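Local coordinates for Pdx2 protein (Plasmodium falciparum, PDB 2ABW) that hydrolyses glutamine to glutamate and ammonia, the ammonia passing to Pdx1 for the synthesis of pyridoxal 5'-phosphate, the active form of vitamin B6, at residues 82-87 / 204-209; 118-123 / 157-162; 131-136 / 150-155; 167-172 / 184-189. All blocks are in the same frame, centred on the assembly; numbering follows the deposited sequence. Where two conformers were deposited one is given.

Contact 1. Residues 82-87 / 204-209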
loop_
_atom_site.group_PDB
_atom_site.type_symbol
_atom_site.label_atom_id
_atom_site.label_comp_id
_atom_site.label_asym_id
_atom_site.label_seq_id
_atom_site.Cartn_x
_atom_site.Cartn_y
_atom_site.Cartn_z
ATOM N N PRO A 82 5.667 9.659 0.337
ATOM C CA PRO A 82 4.786 8.638 0.906
ATOM C C PRO A 82 4.203 7.676 -0.132
ATOM O O PRO A 82 3.703 8.145 -1.179
ATOM C CB PRO A 82 3.691 9.460 1.608
ATOM C CG PRO A 82 4.374 10.716 1.969
ATOM C CD PRO A 82 5.293 11.008 0.773
ATOM N N ILE A 83 4.155 6.394 0.233
ATOM C CA ILE A 83 3.593 5.368 -0.630
ATOM C C ILE A 83 2.811 4.398 0.204
ATOM O O ILE A 83 3.236 4.066 1.277
ATOM C CB ILE A 83 4.697 4.700 -1.474
ATOM C CG1 ILE A 83 4.080 3.814 -2.568
ATOM C CG2 ILE A 83 5.731 4.045 -0.592
ATOM C CD1 ILE A 83 5.029 3.443 -3.672
ATOM N N TRP A 84 1.698 3.993 -0.322
ATOM C CA TRP A 84 0.782 3.019 0.322
ATOM C C TRP A 84 0.633 1.873 -0.640
ATOM O O TRP A 84 0.008 1.995 -1.704
ATOM C CB TRP A 84 -0.569 3.663 0.579
ATOM C CG TRP A 84 -1.547 2.773 1.276
ATOM C CD1 TRP A 84 -1.276 1.549 1.897
ATOM C CD2 TRP A 84 -2.909 3.048 1.490
ATOM N NE1 TRP A 84 -2.436 1.023 2.425
ATOM C CE2 TRP A 84 -3.453 1.947 2.200
ATOM C CE3 TRP A 84 -3.746 4.124 1.155
ATOM C CZ2 TRP A 84 -4.772 1.912 2.587
ATOM C CZ3 TRP A 84 -5.061 4.033 1.481
ATOM C CH2 TRP A 84 -5.557 2.977 2.227
ATOM N N GLY A 85 1.175 0.725 -0.273
ATOM C CA GLY A 85 0.929 -0.491 -1.018
ATOM C C GLY A 85 -0.132 -1.309 -0.356
ATOM O O GLY A 85 -0.001 -1.632 0.808
ATOM N N THR A 86 -1.205 -1.626 -1.093
ATOM C CA THR A 86 -2.283 -2.378 -0.558
ATOM C C THR A 86 -2.518 -3.636 -1.406
ATOM O O THR A 86 -2.442 -3.618 -2.602
ATOM C CB THR A 86 -3.492 -1.516 -0.353
ATOM O OG1 THR A 86 -4.454 -2.222 0.494
ATOM C CG2 THR A 86 -4.132 -1.129 -1.666
ATOM N N CYS A 87 -2.630 -4.736 -0.684
ATOM C CA CYS A 87 -2.675 -6.079 -1.286
ATOM C C CYS A 87 -1.485 -6.311 -2.219
ATOM O O CYS A 87 -0.371 -6.466 -1.733
ATOM C CB CYS A 87 -4.012 -6.300 -1.957
ATOM S SG CYS A 87 -4.452 -8.050 -1.939
ATOM N N ALA A 204 -10.900 5.049 7.006
ATOM C CA ALA A 204 -9.881 5.368 8.065
ATOM C C ALA A 204 -8.497 5.346 7.464
ATOM O O ALA A 204 -7.684 6.240 7.744
ATOM C CB ALA A 204 -9.964 4.339 9.168
ATOM N N PHE A 205 -8.133 4.304 6.698
ATOM C CA PHE A 205 -6.756 4.211 6.188
ATOM C C PHE A 205 -6.459 5.274 5.119
ATOM O O PHE A 205 -5.325 5.739 4.948
ATOM C CB PHE A 205 -6.419 2.800 5.748
ATOM C CG PHE A 205 -6.215 1.867 6.967
ATOM C CD1 PHE A 205 -7.301 1.285 7.564
ATOM C CD2 PHE A 205 -4.966 1.741 7.552
ATOM C CE1 PHE A 205 -7.132 0.506 8.708
ATOM C CE2 PHE A 205 -4.813 0.934 8.702
ATOM C CZ PHE A 205 -5.895 0.409 9.287
ATOM N N GLN A 206 -7.494 5.582 4.332
ATOM C CA GLN A 206 -7.365 6.668 3.385
ATOM C C GLN A 206 -7.069 7.985 4.098
ATOM O O GLN A 206 -6.182 8.785 3.697
ATOM C CB GLN A 206 -8.640 6.831 2.519
ATOM C CG GLN A 206 -8.801 5.684 1.523
ATOM C CD GLN A 206 -9.421 4.430 2.069
ATOM O OE1 GLN A 206 -9.867 4.439 3.194
ATOM N NE2 GLN A 206 -9.497 3.381 1.232
ATOM N N GLN A 207 -7.774 8.254 5.149
ATOM C CA GLN A 207 -7.563 9.459 5.945
ATOM C C GLN A 207 -6.175 9.474 6.532
ATOM O O GLN A 207 -5.487 10.509 6.491
ATOM C CB GLN A 207 -8.621 9.536 7.008
ATOM C CG GLN A 207 -8.462 10.884 7.748
ATOM C CD GLN A 207 -9.472 11.075 8.877
ATOM O OE1 GLN A 207 -10.335 10.207 9.146
ATOM N NE2 GLN A 207 -9.354 12.172 9.534
ATOM N N TYR A 208 -5.728 8.361 7.080
ATOM C CA TYR A 208 -4.384 8.250 7.662
ATOM C C TYR A 208 -3.322 8.502 6.605
ATOM O O TYR A 208 -2.343 9.236 6.807
ATOM C CB TYR A 208 -4.180 6.871 8.216
ATOM C CG TYR A 208 -2.901 6.695 8.935
ATOM C CD1 TYR A 208 -2.704 7.299 10.184
ATOM C CD2 TYR A 208 -1.895 5.952 8.446
ATOM C CE1 TYR A 208 -1.509 7.118 10.867
ATOM C CE2 TYR A 208 -0.740 5.731 9.146
ATOM C CZ TYR A 208 -0.543 6.315 10.350
ATOM O OH TYR A 208 0.630 6.167 11.126
ATOM N N PHE A 209 -3.506 7.889 5.452
ATOM C CA PHE A 209 -2.485 8.073 4.367
ATOM C C PHE A 209 -2.535 9.533 3.891
ATOM O O PHE A 209 -1.473 10.122 3.641
ATOM C CB PHE A 209 -2.697 7.132 3.202
ATOM C CG PHE A 209 -1.597 7.234 2.170
ATOM C CD1 PHE A 209 -0.291 6.854 2.545
ATOM C CD2 PHE A 209 -1.793 7.654 0.877
ATOM C CE1 PHE A 209 0.736 6.991 1.651
ATOM C CE2 PHE A 209 -0.754 7.763 -0.010
ATOM C CZ PHE A 209 0.475 7.458 0.388
#
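Trp84, whose indole spans from its strand to Phe205 and Phe209 of the helix, has its NE1 hydrogen-bonded to Thr193 OG1, a hydroxyl that Thr86 OG1 also engages; the buried polar atom of the indole is thereby satisfied. Between strand and helix no hydrogen bond forms, and the side chains meet by apolar packing. With CG anti to the backbone N (chi1 -178°), the indole reaches out from the strand, and its far corner, CH2, presses on Phe205 CB at 3.6 Å. The ring of Phe209 covers the root of the same side chain: Trp84 CB lies 3.7 Å from the centroid of the Phe209 ring, over its face, a CH-pi contact. Farther round, Phe209 CE1 meets Pro82 CB at 3.9 Å. Here strand 83-86, inside the parallel part of the central sheet, is covered by helix 204-219, in the layered alpha/beta core of a class I glutamine amidotransferase. The strand runs on to Cys87, the probable catalytic nucleophile, at the N-cap of helix 88-92. Large flat residues suit this helix-sheet interface because they fill the roughly 10 Å between the two segment axes. Phe205 turns its ring away to meet Phe195 edge-to-face, and Phe22 of helix 16-23 also touches Trp84.

Contact 2. Residues 118-123 / 157-162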
loop_
_atom_site.group_PDB
_atom_site.type_symbol
_atom_site.label_atom_id
_atom_site.label_comp_id
_atom_site.label_asym_id
_atom_site.label_seq_id
_atom_site.Cartn_x
_atom_site.Cartn_y
_atom_site.Cartn_z
ATOM N N THR A 118 9.056 -9.954 5.278
ATOM C CA THR A 118 8.842 -11.085 4.400
ATOM C C THR A 118 7.375 -11.347 4.291
ATOM O O THR A 118 6.642 -11.436 5.307
ATOM C CB THR A 118 9.455 -12.364 5.018
ATOM O OG1 THR A 118 10.863 -12.181 5.174
ATOM C CG2 THR A 118 9.218 -13.578 4.230
ATOM N N ILE A 119 6.884 -11.383 3.073
ATOM C CA ILE A 119 5.469 -11.553 2.813
ATOM C C ILE A 119 5.225 -12.780 1.891
ATOM O O ILE A 119 6.084 -13.084 1.006
ATOM C CB ILE A 119 4.906 -10.296 2.207
ATOM C CG1 ILE A 119 3.394 -10.227 2.343
ATOM C CG2 ILE A 119 5.384 -10.170 0.708
ATOM C CD1 ILE A 119 2.860 -8.807 1.990
ATOM N N CYS A 120 4.126 -13.477 2.096
ATOM C CA CYS A 120 3.735 -14.685 1.385
ATOM C C CYS A 120 2.436 -14.462 0.661
ATOM O O CYS A 120 1.453 -13.963 1.226
ATOM C CB CYS A 120 3.492 -15.805 2.358
ATOM S SG CYS A 120 4.825 -15.988 3.418
ATOM N N ARG A 121 2.405 -14.817 -0.603
ATOM C CA ARG A 121 1.202 -14.534 -1.338
ATOM C C ARG A 121 0.209 -15.572 -1.017
ATOM O O ARG A 121 -0.965 -15.268 -1.015
ATOM C CB ARG A 121 1.454 -14.397 -2.844
ATOM C CG ARG A 121 0.816 -15.356 -3.642
ATOM C CD ARG A 121 0.679 -14.875 -5.049
ATOM N NE ARG A 121 0.458 -16.007 -5.925
ATOM C CZ ARG A 121 0.367 -15.921 -7.259
ATOM N NH1 ARG A 121 0.442 -14.742 -7.869
ATOM N NH2 ARG A 121 0.196 -17.026 -7.986
ATOM N N ASN A 122 0.672 -16.800 -0.784
ATOM C CA ASN A 122 -0.162 -17.988 -0.771
ATOM C C ASN A 122 -1.666 -17.795 -0.772
ATOM O O ASN A 122 -2.239 -17.694 0.310
ATOM N N PHE A 123 -2.327 -17.731 -1.937
ATOM C CA PHE A 123 -1.692 -17.637 -3.243
ATOM C C PHE A 123 -2.543 -18.060 -4.442
ATOM O O PHE A 123 -3.169 -19.128 -4.455
ATOM N N TYR A 157 0.185 -12.732 3.435
ATOM C CA TYR A 157 0.543 -12.980 4.819
ATOM C C TYR A 157 1.910 -12.469 5.117
ATOM O O TYR A 157 2.906 -12.884 4.560
ATOM C CB TYR A 157 0.439 -14.470 5.102
ATOM C CG TYR A 157 0.860 -14.865 6.480
ATOM C CD1 TYR A 157 0.049 -14.616 7.578
ATOM C CD2 TYR A 157 2.024 -15.539 6.687
ATOM C CE1 TYR A 157 0.446 -15.012 8.860
ATOM C CE2 TYR A 157 2.419 -15.928 7.957
ATOM C CZ TYR A 157 1.640 -15.633 9.014
ATOM O OH TYR A 157 2.051 -16.052 10.271
ATOM N N ILE A 158 2.009 -11.609 6.134
ATOM C CA ILE A 158 3.281 -11.066 6.577
ATOM C C ILE A 158 3.918 -12.012 7.587
ATOM O O ILE A 158 3.477 -12.088 8.767
ATOM C CB ILE A 158 3.083 -9.663 7.150
ATOM C CG1 ILE A 158 2.565 -8.728 6.068
ATOM C CG2 ILE A 158 4.360 -9.183 7.779
ATOM C CD1 ILE A 158 2.106 -7.270 6.493
ATOM N N ARG A 159 4.913 -12.765 7.156
ATOM C CA ARG A 159 5.486 -13.826 7.902
ATOM C C ARG A 159 6.559 -13.312 8.834
ATOM O O ARG A 159 6.791 -13.926 9.903
ATOM C CB ARG A 159 6.048 -14.866 6.998
ATOM C CG ARG A 159 6.549 -16.139 7.714
ATOM C CD ARG A 159 6.920 -17.235 6.744
ATOM N NE ARG A 159 8.141 -16.989 5.990
ATOM C CZ ARG A 159 9.364 -17.072 6.501
ATOM N NH1 ARG A 159 9.576 -17.261 7.789
ATOM N NH2 ARG A 159 10.384 -16.812 5.740
ATOM N N GLU A 160 7.323 -12.306 8.417
ATOM C CA GLU A 160 8.463 -11.815 9.219
ATOM C C GLU A 160 8.531 -10.278 9.172
ATOM O O GLU A 160 8.459 -9.707 8.092
ATOM C CB GLU A 160 9.782 -12.344 8.676
ATOM C CG GLU A 160 9.896 -13.859 8.618
ATOM C CD GLU A 160 11.233 -14.363 8.051
ATOM O OE1 GLU A 160 11.737 -13.694 7.089
ATOM O OE2 GLU A 160 11.754 -15.349 8.612
ATOM N N ILE A 161 8.851 -9.682 10.317
ATOM C CA ILE A 161 9.305 -8.288 10.408
ATOM C C ILE A 161 10.834 -8.382 10.495
ATOM O O ILE A 161 11.356 -9.123 11.350
ATOM C CB ILE A 161 8.723 -7.617 11.629
ATOM C CG1 ILE A 161 7.188 -7.594 11.592
ATOM C CG2 ILE A 161 9.236 -6.183 11.808
ATOM C CD1 ILE A 161 6.543 -6.984 10.352
ATOM N N LEU A 162 11.521 -7.550 9.707
ATOM C CA LEU A 162 12.968 -7.714 9.518
ATOM C C LEU A 162 13.782 -6.539 10.063
ATOM O O LEU A 162 15.013 -6.539 9.965
ATOM C CB LEU A 162 13.301 -7.993 8.081
ATOM C CG LEU A 162 12.680 -9.228 7.447
ATOM C CD1 LEU A 162 12.892 -9.279 5.963
ATOM C CD2 LEU A 162 13.095 -10.515 8.151
#
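Matching first torsions in Thr118 (chi1 -61°) and Glu160 (chi1 -58°) set OG1 and CG each beside its own backbone N, and the two side chains run together from the same face of the sheet. The Glu160 chain is extended beyond CG, which carries OE1 to the threonine hydroxyl: Thr118 OG1 donates to Glu160 OE1 at 2.6 Å, meeting it on the anti side and a little out of the carboxylate plane. Asn96 ND2 bonds the same hydroxyl, holding its rotation from the neighbouring strand. Arg159 lies alongside, its chain bent at chi3; one face of its guanidinium is met by Glu160 CG, offset toward the rim, while Arg159 NH1 makes a salt bridge to Glu160 OE2 at 3.0 Å. Its NH2 pairs with Glu98, so the arginine bridges two carboxylates, which probably keeps both ionised. Threonine suits the strand through its beta branch, and Thr118 CG2, the methyl, lies 3.8 Å from Arg159 NH2. On the opposite face, Ile119 CD1 packs against Ile158 CG1 at 4.1 Å, and the Ile119 side chain also packs on Cys90 and Ile91 of helix 88-92. Arg159 and Glu160 form a bulge opposite Thr118, whose O accepts Arg159 N at 2.9 Å and, weakly, Glu160 N. Past it, Cys120 N bonds Tyr157 O at 2.8 Å and Tyr157 N bonds Cys120 O. This is a classic beta bulge in an antiparallel pair, part of the small sheet beside the active site, with Arg121, a probable glutamine-binding residue, just beyond the strand.

Contact 3. Residues 131-136 / 150-155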
loop_
_atom_site.group_PDB
_atom_site.type_symbol
_atom_site.label_atom_id
_atom_site.label_comp_id
_atom_site.label_asym_id
_atom_site.label_seq_id
_atom_site.Cartn_x
_atom_site.Cartn_y
_atom_site.Cartn_z
ATOM N N PHE A 131 -12.945 -12.735 4.653
ATOM C CA PHE A 131 -13.531 -12.464 5.915
ATOM C C PHE A 131 -13.336 -10.996 6.276
ATOM O O PHE A 131 -12.470 -10.356 5.707
ATOM C CB PHE A 131 -12.920 -13.380 6.996
ATOM C CG PHE A 131 -11.435 -13.236 7.156
ATOM C CD1 PHE A 131 -10.915 -12.319 8.012
ATOM C CD2 PHE A 131 -10.572 -14.106 6.497
ATOM C CE1 PHE A 131 -9.499 -12.170 8.153
ATOM C CE2 PHE A 131 -9.185 -13.980 6.620
ATOM C CZ PHE A 131 -8.653 -13.035 7.479
ATOM N N ILE A 132 -14.191 -10.527 7.150
ATOM C CA ILE A 132 -14.037 -9.225 7.794
ATOM C C ILE A 132 -13.491 -9.455 9.221
ATOM O O ILE A 132 -14.065 -10.275 10.002
ATOM C CB ILE A 132 -15.306 -8.464 7.832
ATOM C CG1 ILE A 132 -15.701 -8.068 6.385
ATOM C CG2 ILE A 132 -15.114 -7.231 8.686
ATOM C CD1 ILE A 132 -17.120 -7.507 6.237
ATOM N N CYS A 133 -12.374 -8.810 9.527
ATOM C CA CYS A 133 -11.785 -8.865 10.824
ATOM C C CYS A 133 -11.873 -7.513 11.537
ATOM O O CYS A 133 -11.973 -6.463 10.949
ATOM C CB CYS A 133 -10.350 -9.376 10.732
ATOM S SG CYS A 133 -9.292 -8.349 9.861
ATOM N N SER A 134 -11.878 -7.582 12.866
ATOM C CA SER A 134 -11.724 -6.438 13.713
ATOM C C SER A 134 -10.234 -6.129 13.845
ATOM O O SER A 134 -9.417 -7.038 14.120
ATOM C CB SER A 134 -12.245 -6.750 15.120
ATOM O OG SER A 134 -12.467 -5.538 15.818
ATOM N N LEU A 135 -9.843 -4.852 13.768
ATOM C CA LEU A 135 -8.414 -4.477 13.863
ATOM C C LEU A 135 -8.046 -3.935 15.215
ATOM O O LEU A 135 -8.845 -3.165 15.829
ATOM C CB LEU A 135 -8.157 -3.380 12.817
ATOM C CG LEU A 135 -8.310 -3.777 11.333
ATOM C CD1 LEU A 135 -8.085 -2.468 10.442
ATOM C CD2 LEU A 135 -7.328 -4.915 10.958
ATOM N N ASN A 136 -6.887 -4.343 15.703
ATOM C CA ASN A 136 -6.221 -3.745 16.858
ATOM C C ASN A 136 -5.226 -2.766 16.273
ATOM O O ASN A 136 -4.253 -3.206 15.667
ATOM C CB ASN A 136 -5.522 -4.807 17.655
ATOM C CG ASN A 136 -4.651 -4.251 18.662
ATOM O OD1 ASN A 136 -5.071 -3.372 19.393
ATOM N ND2 ASN A 136 -3.488 -4.839 18.848
ATOM N N ALA A 150 -11.534 -4.625 8.724
ATOM C CA ALA A 150 -10.817 -4.809 7.493
ATOM C C ALA A 150 -11.372 -5.992 6.747
ATOM O O ALA A 150 -11.702 -7.031 7.323
ATOM C CB ALA A 150 -9.351 -5.131 7.813
ATOM N N ALA A 151 -11.407 -5.869 5.414
ATOM C CA ALA A 151 -11.830 -6.971 4.555
ATOM C C ALA A 151 -10.634 -7.668 3.929
ATOM O O ALA A 151 -9.909 -7.089 3.094
ATOM C CB ALA A 151 -12.769 -6.397 3.478
ATOM N N CYS A 152 -10.397 -8.915 4.371
ATOM C CA CYS A 152 -9.284 -9.673 3.869
ATOM C C CYS A 152 -9.773 -10.651 2.840
ATOM O O CYS A 152 -10.529 -11.503 3.190
ATOM C CB CYS A 152 -8.680 -10.493 4.999
ATOM S SG CYS A 152 -7.753 -9.443 6.142
ATOM N N ILE A 153 -9.379 -10.461 1.600
ATOM C CA ILE A 153 -9.759 -11.377 0.515
ATOM C C ILE A 153 -8.512 -11.925 -0.165
ATOM O O ILE A 153 -7.816 -11.209 -0.868
ATOM C CB ILE A 153 -10.684 -10.674 -0.480
ATOM C CG1 ILE A 153 -11.935 -10.148 0.242
ATOM C CG2 ILE A 153 -11.198 -11.692 -1.538
ATOM C CD1 ILE A 153 -12.844 -9.523 -0.721
ATOM N N ARG A 154 -8.245 -13.196 0.109
ATOM C CA ARG A 154 -7.032 -13.860 -0.339
ATOM C C ARG A 154 -5.828 -12.988 0.025
ATOM O O ARG A 154 -4.960 -12.701 -0.783
ATOM C CB ARG A 154 -7.152 -14.174 -1.844
ATOM C CG ARG A 154 -6.669 -13.093 -2.832
ATOM C CD ARG A 154 -7.262 -13.335 -4.271
ATOM N NE ARG A 154 -7.078 -12.140 -5.122
ATOM C CZ ARG A 154 -7.199 -12.129 -6.451
ATOM N NH1 ARG A 154 -7.531 -13.251 -7.106
ATOM N NH2 ARG A 154 -6.994 -10.994 -7.131
ATOM N N ALA A 155 -5.827 -12.529 1.281
ATOM C CA ALA A 155 -4.851 -11.544 1.710
ATOM C C ALA A 155 -3.461 -12.148 1.761
ATOM O O ALA A 155 -3.335 -13.317 2.169
ATOM C CB ALA A 155 -5.184 -11.049 3.112
#
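Cys152 is tucked against the ring of Phe131, a cross-strand pairing in which the CB of a cysteine lies over an aromatic face and its sulfur comes in obliquely. The ring is swung over its neighbour because CG stands between the backbone N and the carbonyl carbon (chi1 59°). Cys152 CB then lies 3.8 Å from the centroid of the Phe131 ring, 21° off the normal, in a CH-pi contact, with Cys152 SG 4.5 Å from the centroid of that Phe131 ring. On the same face Cys133 SG lies 4.2 Å from Cys152 SG, so the pair packs without a disulfide, and Cys133 SG also touches Ala150 CB at 3.8 Å. Leu135 closes in with CD2 at 3.7 Å from Ala150 CB; the alanine is small enough to meet both. Paired hydrogen bonds join Phe131 with Cys152 and Cys133 with Ala150, among them Cys152 N to Phe131 O at 2.9 Å. Ile132 and Ala151 turn to the other face, where both touch Leu200. In this beta hairpin, strand 149-153 is an edge strand of the large sheet within the chain and leads to Ile153 and Arg154, which probably bind glutamine; strand 130-137 is flanked on its other side by strand 167-174, where His174 stacks on Phe131.

Contact 4. Residues 167-172 / 184-189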
loop_
_atom_site.group_PDB
_atom_site.type_symbol
_atom_site.label_atom_id
_atom_site.label_comp_id
_atom_site.label_asym_id
_atom_site.label_seq_id
_atom_site.Cartn_x
_atom_site.Cartn_y
_atom_site.Cartn_z
ATOM N N LYS A 167 7.113 -0.450 12.008
ATOM C CA LYS A 167 6.082 -0.378 13.012
ATOM C C LYS A 167 4.853 -1.205 12.608
ATOM O O LYS A 167 4.367 -1.150 11.475
ATOM C CB LYS A 167 5.706 1.062 13.196
ATOM C CG LYS A 167 6.950 1.971 13.518
ATOM C CD LYS A 167 8.004 1.411 14.511
ATOM C CE LYS A 167 9.345 2.235 14.458
ATOM N NZ LYS A 167 10.271 1.888 15.612
ATOM N N VAL A 168 4.424 -2.089 13.469
ATOM C CA VAL A 168 3.228 -2.847 13.265
ATOM C C VAL A 168 2.096 -1.917 13.645
ATOM O O VAL A 168 1.950 -1.477 14.856
ATOM C CB VAL A 168 3.186 -4.163 14.094
ATOM C CG1 VAL A 168 1.777 -4.808 14.010
ATOM C CG2 VAL A 168 4.270 -5.058 13.597
ATOM N N LEU A 169 1.344 -1.537 12.650
ATOM C CA LEU A 169 0.297 -0.557 12.809
ATOM C C LEU A 169 -1.034 -1.195 13.198
ATOM O O LEU A 169 -1.875 -0.618 13.878
ATOM C CB LEU A 169 0.194 0.259 11.472
ATOM C CG LEU A 169 -0.873 1.284 11.454
ATOM C CD1 LEU A 169 -0.749 2.349 12.586
ATOM C CD2 LEU A 169 -0.944 1.919 10.060
ATOM N N ALA A 170 -1.344 -2.392 12.659
ATOM C CA ALA A 170 -2.595 -3.046 12.988
ATOM C C ALA A 170 -2.442 -4.553 12.914
ATOM O O ALA A 170 -1.723 -5.067 12.032
ATOM C CB ALA A 170 -3.688 -2.631 12.015
ATOM N N THR A 171 -3.091 -5.260 13.842
ATOM C CA THR A 171 -3.110 -6.701 13.921
ATOM C C THR A 171 -4.555 -7.134 14.129
ATOM O O THR A 171 -5.449 -6.338 14.376
ATOM C CB THR A 171 -2.281 -7.225 15.062
ATOM O OG1 THR A 171 -2.851 -6.783 16.322
ATOM C CG2 THR A 171 -0.870 -6.755 14.924
ATOM N N PHE A 172 -4.791 -8.434 13.890
ATOM C CA PHE A 172 -6.095 -9.014 14.167
ATOM C C PHE A 172 -5.987 -10.424 14.569
ATOM O O PHE A 172 -4.963 -11.044 14.359
ATOM C CB PHE A 172 -7.031 -8.921 12.961
ATOM C CG PHE A 172 -6.592 -9.744 11.738
ATOM C CD1 PHE A 172 -5.795 -9.154 10.761
ATOM C CD2 PHE A 172 -7.086 -10.975 11.512
ATOM C CE1 PHE A 172 -5.431 -9.875 9.668
ATOM C CE2 PHE A 172 -6.749 -11.678 10.405
ATOM C CZ PHE A 172 -5.940 -11.128 9.497
ATOM N N ALA A 184 -1.297 -4.376 8.958
ATOM C CA ALA A 184 -0.759 -3.120 8.445
ATOM C C ALA A 184 0.543 -2.856 9.116
ATOM O O ALA A 184 0.772 -3.093 10.313
ATOM C CB ALA A 184 -1.710 -2.034 8.718
ATOM N N VAL A 185 1.502 -2.393 8.301
ATOM C CA VAL A 185 2.828 -1.988 8.789
ATOM C C VAL A 185 3.175 -0.635 8.209
ATOM O O VAL A 185 2.658 -0.261 7.136
ATOM C CB VAL A 185 3.932 -2.998 8.375
ATOM C CG1 VAL A 185 3.743 -4.303 9.192
ATOM C CG2 VAL A 185 3.996 -3.305 6.897
ATOM N N GLU A 186 4.069 0.055 8.882
ATOM C CA GLU A 186 4.529 1.348 8.396
ATOM C C GLU A 186 6.022 1.433 8.637
ATOM O O GLU A 186 6.514 1.103 9.733
ATOM C CB GLU A 186 3.745 2.459 9.131
ATOM C CG GLU A 186 4.030 3.877 8.551
ATOM C CD GLU A 186 3.029 4.914 9.059
ATOM O OE1 GLU A 186 2.338 4.627 10.081
ATOM O OE2 GLU A 186 2.996 6.026 8.558
ATOM N N GLN A 187 6.766 1.931 7.676
ATOM C CA GLN A 187 8.231 2.044 7.831
ATOM C C GLN A 187 8.633 3.304 7.059
ATOM O O GLN A 187 8.461 3.320 5.850
ATOM C CB GLN A 187 8.992 0.862 7.249
ATOM C CG GLN A 187 10.503 0.961 7.543
ATOM C CD GLN A 187 11.249 -0.190 7.056
ATOM O OE1 GLN A 187 10.668 -1.164 6.516
ATOM N NE2 GLN A 187 12.600 -0.095 7.178
ATOM N N ASN A 188 9.107 4.309 7.799
ATOM C CA ASN A 188 9.534 5.560 7.154
ATOM C C ASN A 188 8.340 6.053 6.308
ATOM O O ASN A 188 7.213 6.093 6.840
ATOM C CB ASN A 188 10.786 5.371 6.337
ATOM C CG ASN A 188 11.960 4.810 7.108
ATOM O OD1 ASN A 188 12.318 5.368 8.109
ATOM N ND2 ASN A 188 12.513 3.652 6.653
ATOM N N ASN A 189 8.552 6.337 5.019
ATOM C CA ASN A 189 7.521 6.843 4.144
ATOM C C ASN A 189 6.534 5.840 3.541
ATOM O O ASN A 189 5.668 6.195 2.722
ATOM C CB ASN A 189 8.167 7.622 2.999
ATOM C CG ASN A 189 9.187 6.823 2.244
ATOM O OD1 ASN A 189 10.123 6.300 2.837
ATOM N ND2 ASN A 189 9.062 6.747 0.874
#
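Ala184 O accepts two backbone donors, Leu169 N at 2.9 Å and Ala170 N at 3.2 Å. Both approach from the same face of the carbonyl plane and stand well above it, 39° and 35° out, so neither lies on a lone pair. Ala184 N returns a bond to Ala170 O, and the two methyls pack together, Ala170 CB on Ala184 CB at 3.9 Å. Leu169 CB reaches Ala184 CB at 4.1 Å as well, so Leu169 and Ala170 face one alanine, whose small methyl lets both approach closely. This is a classic beta bulge in the hairpin of strands 167-174 and 180-187; Leu169 is the extra residue, with a helix-like psi of -37°. Beyond it the ladder is regular: Lys167 N bonds Glu186 O at 2.8 Å, and Glu186 N bonds Lys167 O at 2.9 Å. Val168 and Val185, beta-branched residues well suited to strands, turn to the other face and touch lightly, CG2 of Val168 lying 4.5 Å from CG1 of Val185. The charged ends of the Lys167-Glu186 pair part company. Lys167 bends at chi2 and sends NZ to Asp164 O, whereas Glu186 extends to helix 204-219, with OE1 bonded to Tyr208 OH and OE2 in a salt bridge with Lys212. Farther out, Leu169 packs on Leu191 of strand 190-193, and Ala170 on Ile137 of strand 130-137.

How the contacts relate
Contact 1 is the most central and wholly buried, a helix laid on a strand with no hydrogen bond between them; contacts 2, 3 and 4 are antiparallel strand pairs held by backbone bonds, contact 3 largely buried, contacts 2 and 4 partly so. Contacts 1, 3 and 4 share the large sheet, and Phe205 CE1 of contact 1 packs on Leu135 CD1 of contact 3 at 3.6 Å. Contacts 3 and 4 have neighbouring strands, with Phe172 against Cys133 and Phe131. Contact 2 belongs to the small sheet and meets contact 4 through Ile161 and Val185. Contacts 2 and 4 each contain a classic bulge and hold charged side chains at their more exposed parts, several paired with charged or polar partners; the side chains of contact 3 are mainly apolar and include two cysteines.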